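Local coordinates for protein 361aa long hypothetical D-aminopeptidase (Pyrococcus horikoshii, PDB 2DRH) that is of unproven function but probably acts as an aminopeptidase of the S58 (DmpA) family, removing residues from the amino terminus of peptides, at residues M242-D247 / E317-A322; Y114-E117 / D121-V124; L6-G11 / E347-I352. All coordinates share one frame; numbering follows the deposited sequence.

Contact 1: residues M242-D247 / E317-A322; sequences MIIATD and EAVEEA
Val319 puts its two methyls against two different side chains of strand 240-246, Ile244 and Met242, and these apolar touches make up the whole contact. The tight half is at Ile244. Its CD1 meets CG2 of Val319 at 3.6 Å, with the two side chains crossing at about a right angle. The first bond of the Ile244 side chain does not aim at the helix; CG1 runs beside the backbone N (chi1 -45°), and it is the bend beyond it that brings the terminal methyl over to Val319. The other half is looser. Met242 starts toward the helix, but its chain bends at chi2 and chi3, and SD ends 4.0 Å from CG1 of Val319, with Met242 CG about equally distant from that methyl. This looser side is not a solvent edge: Met242, Ile244 and Val319 are all buried. Helix 252-268 packs alongside, its Ala262 touching both Met242 and Val319. The glutamates of 317-322 take no part: Glu317 and Glu321 form salt bridges to Arg190, and Glu320 to Arg268. The chemistry is therefore dispersion and exclusion of water alone, so here helix meets strand through methyl and thioether surfaces, while the buried glutamates of the same helix segment find their charge partners outside this interface.

Contact 2: residues Y114-E117 / D121-V124; sequences YILE and DIGV
This is a short-range apolar contact in which Ile122, in the loop after helix 104-118, folds back onto Ile115 and Leu116 in the last turn of the helix. Ile122 points toward the helix and divides its two branches between the partners. The long branch carries CD1 to CG2 of Ile115, 3.6 Å away, the side chains meeting at a slant. The short branch, CG2, is held anti to the backbone N by chi1 of -67°, and it packs 3.8 Å from CD2 of Leu116, whose side chain crosses that of Ile122 at about a right angle. Ile122 sits at the second position of a type II beta turn, closed by Val124 N to Asp121 O at 3.2 Å, with Gly123 at positive phi in the third. Asp121 is tied down separately, by a salt bridge to Lys64 and a hydrogen bond to Tyr293. Arg145 of the second subunit donates to the carbonyls of both Leu116 and Ile122, spanning helix end and loop, while Leu102 of that subunit packs on Leu116. The contact thus lies between the C-terminal end of helix 104-118 and the loop leading to strand 132-136, against a neighbouring subunit.

Contact 3: residues L6-G11 / E347-I352; sequences LGIKIG and EELLRI
Leu349 and Leu350, consecutive on helix 346-355, are the two bumps that meet the N-terminal loop, one at the side-chain ends of Leu6 and Ile8 and the other at the backbone of Leu6. Leu349 sets its CD2 methyl in the notch formed by the CD1 atoms of Leu6 and Ile8, which stand 4.4 Å apart. Leu349 CD2 completes a nearly equilateral triangle with them, 3.9 Å from Ile8 CD1 and 4.3 Å from Leu6 CD1. Its CG lies anti to the backbone N (chi1 170°), which sends the branch out from the helix toward the loop, and the side chains of Leu349 and Ile8 cross at about a right angle. Leu350 is the more deeply engaged of the two. Its first bond does not aim at the loop, but its end swings nearer, and CD2 rests against the backbone, 3.5 Å from the carbonyl O of Leu6. The same Leu350 methyl lies 4.3 Å from Leu6 CB. Leu6 is thus touched at its tip by one leucine and at its base by the next. Gly7, at positive phi, turns the chain between Leu6 and Ile8, both of which point toward the helix. Around the apolar patch, Leu328 at the end of helix 309-328 touches both Leu6 and Leu349, and Val222 of helix 222-225 also packs on Leu349. The contact therefore fastens the chain's N-terminal loop to helix 346-355 near its C-terminus, beside the end of helix 309-328.

How the contacts relate
Contact 3 joins the two ends of the chain, so contacts 1 and 2 both fall within the loop it closes; contact 2 comes first along the sequence, then contact 1. Contacts 1 and 3 are neighbours, their centres 20 Å apart, and helix 309-328 connects them: Ile10 of the N-terminal loop packs on its Glu320 and Glu321, and Arg190 bridges that helix to the carbonyl of Ile10. Contact 2 stands apart, about 31 Å from contact 1 and 48 Å from contact 3 between centres, with contact 3 on the opposite side of the chain's centre. Contacts 1 and 3 thus touch directly, Glu317 also meeting Gly11, while contact 2 lies at a subunit interface.

Contact 1: residues M242-D247 / E317-A322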
loop_
_atom_site.group_PDB
_atom_site.type_symbol
_atom_site.label_atom_id
_atom_site.label_comp_id
_atom_site.label_asym_id
_atom_site.label_seq_id
_atom_site.Cartn_x
_atom_site.Cartn_y
_atom_site.Cartn_z
ATOM N N MET A 242 -14.449 9.659 -8.068
ATOM C CA MET A 242 -15.577 8.743 -8.179
ATOM C C MET A 242 -16.049 8.372 -6.789
ATOM O O MET A 242 -15.279 7.864 -5.978
ATOM C CB MET A 242 -15.167 7.493 -8.968
ATOM C CG MET A 242 -14.957 7.772 -10.449
ATOM S SD MET A 242 -13.643 6.801 -11.213
ATOM C CE MET A 242 -12.224 7.772 -10.674
ATOM N N ILE A 243 -17.313 8.653 -6.507
ATOM C CA ILE A 243 -17.878 8.342 -5.200
ATOM C C ILE A 243 -18.868 7.204 -5.369
ATOM O O ILE A 243 -19.859 7.325 -6.090
ATOM C CB ILE A 243 -18.603 9.563 -4.592
ATOM C CG1 ILE A 243 -17.638 10.749 -4.500
ATOM C CG2 ILE A 243 -19.147 9.216 -3.204
ATOM C CD1 ILE A 243 -16.427 10.492 -3.625
ATOM N N ILE A 244 -18.588 6.093 -4.704
ATOM C CA ILE A 244 -19.450 4.928 -4.796
ATOM C C ILE A 244 -20.198 4.690 -3.490
ATOM O O ILE A 244 -19.622 4.775 -2.399
ATOM C CB ILE A 244 -18.645 3.653 -5.115
ATOM C CG1 ILE A 244 -17.639 3.923 -6.240
ATOM C CG2 ILE A 244 -19.599 2.524 -5.492
ATOM C CD1 ILE A 244 -18.253 4.432 -7.512
ATOM N N ALA A 245 -21.485 4.396 -3.611
ATOM C CA ALA A 245 -22.317 4.110 -2.447
ATOM C C ALA A 245 -23.082 2.819 -2.711
ATOM O O ALA A 245 -23.448 2.529 -3.853
ATOM C CB ALA A 245 -23.294 5.255 -2.195
ATOM N N THR A 246 -23.312 2.045 -1.654
ATOM C CA THR A 246 -24.054 0.794 -1.765
ATOM C C THR A 246 -24.717 0.455 -0.441
ATOM O O THR A 246 -24.263 0.888 0.619
ATOM C CB THR A 246 -23.145 -0.394 -2.163
ATOM O OG1 THR A 246 -23.942 -1.582 -2.290
ATOM C CG2 THR A 246 -22.069 -0.635 -1.107
ATOM N N ASP A 247 -25.799 -0.312 -0.507
ATOM C CA ASP A 247 -26.505 -0.721 0.696
ATOM C C ASP A 247 -26.147 -2.173 1.022
ATOM O O ASP A 247 -26.746 -2.800 1.893
ATOM C CB ASP A 247 -28.019 -0.549 0.509
ATOM C CG ASP A 247 -28.585 -1.407 -0.617
ATOM O OD1 ASP A 247 -27.825 -1.815 -1.519
ATOM O OD2 ASP A 247 -29.811 -1.658 -0.607
ATOM N N GLU A 317 -20.142 -0.421 -14.034
ATOM C CA GLU A 317 -21.243 0.062 -14.862
ATOM C C GLU A 317 -21.727 1.440 -14.434
ATOM O O GLU A 317 -21.831 2.350 -15.254
ATOM C CB GLU A 317 -22.418 -0.909 -14.820
ATOM C CG GLU A 317 -22.398 -1.958 -15.896
ATOM C CD GLU A 317 -23.549 -2.941 -15.755
ATOM O OE1 GLU A 317 -24.701 -2.499 -15.559
ATOM O OE2 GLU A 317 -23.302 -4.155 -15.849
ATOM N N ALA A 318 -22.031 1.585 -13.150
ATOM C CA ALA A 318 -22.507 2.854 -12.616
ATOM C C ALA A 318 -21.514 3.976 -12.927
ATOM O O ALA A 318 -21.913 5.076 -13.292
ATOM C CB ALA A 318 -22.715 2.743 -11.117
ATOM N N VAL A 319 -20.223 3.697 -12.770
ATOM C CA VAL A 319 -19.202 4.708 -13.045
ATOM C C VAL A 319 -19.168 5.076 -14.521
ATOM O O VAL A 319 -19.171 6.249 -14.858
ATOM C CB VAL A 319 -17.792 4.230 -12.609
ATOM C CG1 VAL A 319 -16.704 5.183 -13.166
ATOM C CG2 VAL A 319 -17.713 4.194 -11.087
ATOM N N GLU A 320 -19.154 4.080 -15.402
ATOM C CA GLU A 320 -19.107 4.361 -16.834
ATOM C C GLU A 320 -20.266 5.246 -17.274
ATOM O O GLU A 320 -20.057 6.243 -17.971
ATOM C CB GLU A 320 -19.106 3.066 -17.657
ATOM C CG GLU A 320 -18.926 3.300 -19.162
ATOM C CD GLU A 320 -18.878 2.012 -19.981
ATOM O OE1 GLU A 320 -18.512 0.949 -19.421
ATOM O OE2 GLU A 320 -19.189 2.067 -21.193
ATOM N N GLU A 321 -21.488 4.893 -16.877
ATOM C CA GLU A 321 -22.618 5.704 -17.275
ATOM C C GLU A 321 -22.565 7.065 -16.587
ATOM O O GLU A 321 -22.855 8.087 -17.209
ATOM C CB GLU A 321 -23.953 5.015 -16.954
ATOM C CG GLU A 321 -25.115 5.576 -17.793
ATOM C CD GLU A 321 -26.493 5.279 -17.214
ATOM O OE1 GLU A 321 -26.777 4.108 -16.881
ATOM O OE2 GLU A 321 -27.299 6.227 -17.103
ATOM N N ALA A 322 -22.188 7.079 -15.310
ATOM C CA ALA A 322 -22.112 8.332 -14.564
ATOM C C ALA A 322 -21.192 9.333 -15.260
ATOM O O ALA A 322 -21.472 10.535 -15.269
ATOM C CB ALA A 322 -21.630 8.081 -13.146
#

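Contact 2: residues Y114-E117 / D121-V124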
loop_
_atom_site.group_PDB
_atom_site.type_symbol
_atom_site.label_atom_id
_atom_site.label_comp_id
_atom_site.label_asym_id
_atom_site.label_seq_id
_atom_site.Cartn_x
_atom_site.Cartn_y
_atom_site.Cartn_z
ATOM N N TYR A 114 -19.522 23.185 10.104
ATOM C CA TYR A 114 -20.714 22.356 10.217
ATOM C C TYR A 114 -20.558 21.304 11.313
ATOM O O TYR A 114 -21.387 21.207 12.215
ATOM C CB TYR A 114 -21.003 21.668 8.873
ATOM C CG TYR A 114 -22.184 20.712 8.904
ATOM C CD1 TYR A 114 -23.499 21.188 8.969
ATOM C CD2 TYR A 114 -21.986 19.330 8.896
ATOM C CE1 TYR A 114 -24.585 20.310 9.029
ATOM C CE2 TYR A 114 -23.066 18.442 8.957
ATOM C CZ TYR A 114 -24.360 18.940 9.022
ATOM O OH TYR A 114 -25.419 18.063 9.078
ATOM N N ILE A 115 -19.484 20.526 11.224
ATOM C CA ILE A 115 -19.203 19.455 12.174
ATOM C C ILE A 115 -19.121 19.868 13.639
ATOM O O ILE A 115 -19.700 19.201 14.506
ATOM C CB ILE A 115 -17.894 18.715 11.792
ATOM C CG1 ILE A 115 -18.084 18.007 10.446
ATOM C CG2 ILE A 115 -17.514 17.707 12.876
ATOM C CD1 ILE A 115 -16.798 17.469 9.844
ATOM N N LEU A 116 -18.403 20.950 13.928
ATOM C CA LEU A 116 -18.273 21.392 15.313
ATOM C C LEU A 116 -19.611 21.890 15.850
ATOM O O LEU A 116 -19.877 21.808 17.047
ATOM C CB LEU A 116 -17.204 22.482 15.439
ATOM C CG LEU A 116 -15.789 22.048 15.037
ATOM C CD1 LEU A 116 -14.831 23.217 15.181
ATOM C CD2 LEU A 116 -15.340 20.887 15.902
ATOM N N GLU A 117 -20.448 22.402 14.953
ATOM C CA GLU A 117 -21.767 22.883 15.337
ATOM C C GLU A 117 -22.621 21.706 15.785
ATOM O O GLU A 117 -23.327 21.785 16.786
ATOM C CB GLU A 117 -22.453 23.576 14.157
ATOM C CG GLU A 117 -22.115 25.039 14.013
ATOM C CD GLU A 117 -22.499 25.837 15.242
ATOM O OE1 GLU A 117 -23.678 25.757 15.662
ATOM O OE2 GLU A 117 -21.622 26.547 15.786
ATOM N N ASP A 121 -18.765 18.013 21.628
ATOM C CA ASP A 121 -17.844 17.217 22.424
ATOM C C ASP A 121 -16.484 17.062 21.741
ATOM O O ASP A 121 -15.498 16.698 22.376
ATOM C CB ASP A 121 -18.462 15.848 22.739
ATOM C CG ASP A 121 -18.985 15.141 21.508
ATOM O OD1 ASP A 121 -19.501 15.819 20.598
ATOM O OD2 ASP A 121 -18.901 13.896 21.453
ATOM N N ILE A 122 -16.433 17.353 20.449
ATOM C CA ILE A 122 -15.184 17.255 19.698
ATOM C C ILE A 122 -14.192 18.298 20.218
ATOM O O ILE A 122 -14.528 19.471 20.336
ATOM C CB ILE A 122 -15.433 17.484 18.187
ATOM C CG1 ILE A 122 -16.261 16.324 17.622
ATOM C CG2 ILE A 122 -14.110 17.625 17.441
ATOM C CD1 ILE A 122 -16.552 16.428 16.128
ATOM N N GLY A 123 -12.981 17.861 20.550
ATOM C CA GLY A 123 -11.969 18.781 21.045
ATOM C C GLY A 123 -12.051 19.072 22.536
ATOM O O GLY A 123 -11.251 19.846 23.069
ATOM N N VAL A 124 -13.011 18.449 23.218
ATOM C CA VAL A 124 -13.189 18.660 24.652
ATOM C C VAL A 124 -13.238 17.340 25.435
ATOM O O VAL A 124 -12.351 17.058 26.238
ATOM C CB VAL A 124 -14.489 19.456 24.937
ATOM C CG1 VAL A 124 -14.522 19.915 26.387
ATOM C CG2 VAL A 124 -14.588 20.637 24.006
#

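Contact 3: residues L6-G11 / E347-I352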
loop_
_atom_site.group_PDB
_atom_site.type_symbol
_atom_site.label_atom_id
_atom_site.label_comp_id
_atom_site.label_asym_id
_atom_site.label_seq_id
_atom_site.Cartn_x
_atom_site.Cartn_y
_atom_site.Cartn_z
ATOM N N LEU A 6 -31.751 8.290 -23.971
ATOM C CA LEU A 6 -31.193 8.405 -25.315
ATOM C C LEU A 6 -31.048 7.035 -25.961
ATOM O O LEU A 6 -30.547 6.915 -27.078
ATOM C CB LEU A 6 -29.824 9.089 -25.282
ATOM C CG LEU A 6 -29.793 10.591 -25.013
ATOM C CD1 LEU A 6 -28.363 11.087 -25.134
ATOM C CD2 LEU A 6 -30.684 11.310 -26.010
ATOM N N GLY A 7 -31.478 6.001 -25.250
ATOM C CA GLY A 7 -31.388 4.658 -25.787
ATOM C C GLY A 7 -30.011 4.040 -25.655
ATOM O O GLY A 7 -29.811 2.885 -26.037
ATOM N N ILE A 8 -29.055 4.799 -25.125
ATOM C CA ILE A 8 -27.700 4.289 -24.953
ATOM C C ILE A 8 -27.675 3.304 -23.790
ATOM O O ILE A 8 -27.964 3.661 -22.649
ATOM C CB ILE A 8 -26.701 5.432 -24.679
ATOM C CG1 ILE A 8 -26.676 6.390 -25.873
ATOM C CG2 ILE A 8 -25.312 4.858 -24.416
ATOM C CD1 ILE A 8 -25.797 7.609 -25.677
ATOM N N LYS A 9 -27.331 2.058 -24.090
ATOM C CA LYS A 9 -27.286 1.009 -23.083
ATOM C C LYS A 9 -25.860 0.755 -22.614
ATOM O O LYS A 9 -24.967 0.514 -23.425
ATOM C CB LYS A 9 -27.849 -0.295 -23.658
ATOM C CG LYS A 9 -29.249 -0.194 -24.261
ATOM C CD LYS A 9 -29.520 -1.390 -25.177
ATOM C CE LYS A 9 -30.941 -1.395 -25.704
ATOM N NZ LYS A 9 -31.928 -1.708 -24.632
ATOM N N ILE A 10 -25.651 0.812 -21.304
ATOM C CA ILE A 10 -24.341 0.558 -20.722
ATOM C C ILE A 10 -24.507 -0.485 -19.630
ATOM O O ILE A 10 -25.271 -0.289 -18.687
ATOM C CB ILE A 10 -23.725 1.844 -20.122
ATOM C CG1 ILE A 10 -23.324 2.792 -21.254
ATOM C CG2 ILE A 10 -22.513 1.500 -19.264
ATOM C CD1 ILE A 10 -22.793 4.117 -20.780
ATOM N N GLY A 11 -23.797 -1.598 -19.774
ATOM C CA GLY A 11 -23.884 -2.663 -18.794
ATOM C C GLY A 11 -25.082 -3.566 -19.020
ATOM O O GLY A 11 -25.784 -3.437 -20.026
ATOM N N GLU A 347 -27.630 15.286 -30.330
ATOM C CA GLU A 347 -28.234 14.820 -31.578
ATOM C C GLU A 347 -27.138 14.244 -32.467
ATOM O O GLU A 347 -27.364 13.314 -33.234
ATOM C CB GLU A 347 -28.942 15.963 -32.305
ATOM C CG GLU A 347 -30.212 16.436 -31.627
ATOM C CD GLU A 347 -31.208 15.311 -31.402
ATOM O OE1 GLU A 347 -31.451 14.526 -32.345
ATOM O OE2 GLU A 347 -31.757 15.217 -30.284
ATOM N N GLU A 348 -25.946 14.816 -32.356
ATOM C CA GLU A 348 -24.798 14.359 -33.122
ATOM C C GLU A 348 -24.457 12.979 -32.563
ATOM O O GLU A 348 -24.207 12.025 -33.306
ATOM C CB GLU A 348 -23.631 15.317 -32.902
ATOM C CG GLU A 348 -22.547 15.253 -33.947
ATOM C CD GLU A 348 -23.019 15.753 -35.289
ATOM O OE1 GLU A 348 -23.624 16.845 -35.336
ATOM O OE2 GLU A 348 -22.780 15.059 -36.299
ATOM N N LEU A 349 -24.464 12.888 -31.237
ATOM C CA LEU A 349 -24.167 11.644 -30.540
ATOM C C LEU A 349 -25.109 10.525 -30.976
ATOM O O LEU A 349 -24.684 9.379 -31.122
ATOM C CB LEU A 349 -24.267 11.857 -29.026
ATOM C CG LEU A 349 -24.213 10.628 -28.119
ATOM C CD1 LEU A 349 -22.939 9.846 -28.371
ATOM C CD2 LEU A 349 -24.296 11.070 -26.672
ATOM N N LEU A 350 -26.385 10.850 -31.181
ATOM C CA LEU A 350 -27.350 9.843 -31.611
ATOM C C LEU A 350 -27.000 9.351 -33.009
ATOM O O LEU A 350 -27.121 8.163 -33.308
ATOM C CB LEU A 350 -28.768 10.411 -31.604
ATOM C CG LEU A 350 -29.422 10.564 -30.228
ATOM C CD1 LEU A 350 -30.820 11.137 -30.393
ATOM C CD2 LEU A 350 -29.480 9.211 -29.534
ATOM N N ARG A 351 -26.559 10.274 -33.857
ATOM C CA ARG A 351 -26.169 9.946 -35.223
ATOM C C ARG A 351 -24.976 8.984 -35.235
ATOM O O ARG A 351 -24.983 7.984 -35.954
ATOM C CB ARG A 351 -25.805 11.226 -35.977
ATOM C CG ARG A 351 -25.217 10.992 -37.351
ATOM C CD ARG A 351 -24.792 12.305 -37.990
ATOM N NE ARG A 351 -23.574 12.851 -37.393
ATOM C CZ ARG A 351 -22.345 12.397 -37.627
ATOM N NH1 ARG A 351 -22.148 11.377 -38.450
ATOM N NH2 ARG A 351 -21.306 12.979 -37.045
ATOM N N ILE A 352 -23.950 9.291 -34.446
ATOM C CA ILE A 352 -22.767 8.436 -34.393
ATOM C C ILE A 352 -23.098 7.046 -33.861
ATOM O O ILE A 352 -22.664 6.043 -34.424
ATOM C CB ILE A 352 -21.645 9.055 -33.523
ATOM C CG1 ILE A 352 -20.918 10.156 -34.305
ATOM C CG2 ILE A 352 -20.635 7.989 -33.125
ATOM C CD1 ILE A 352 -21.365 11.550 -33.980
#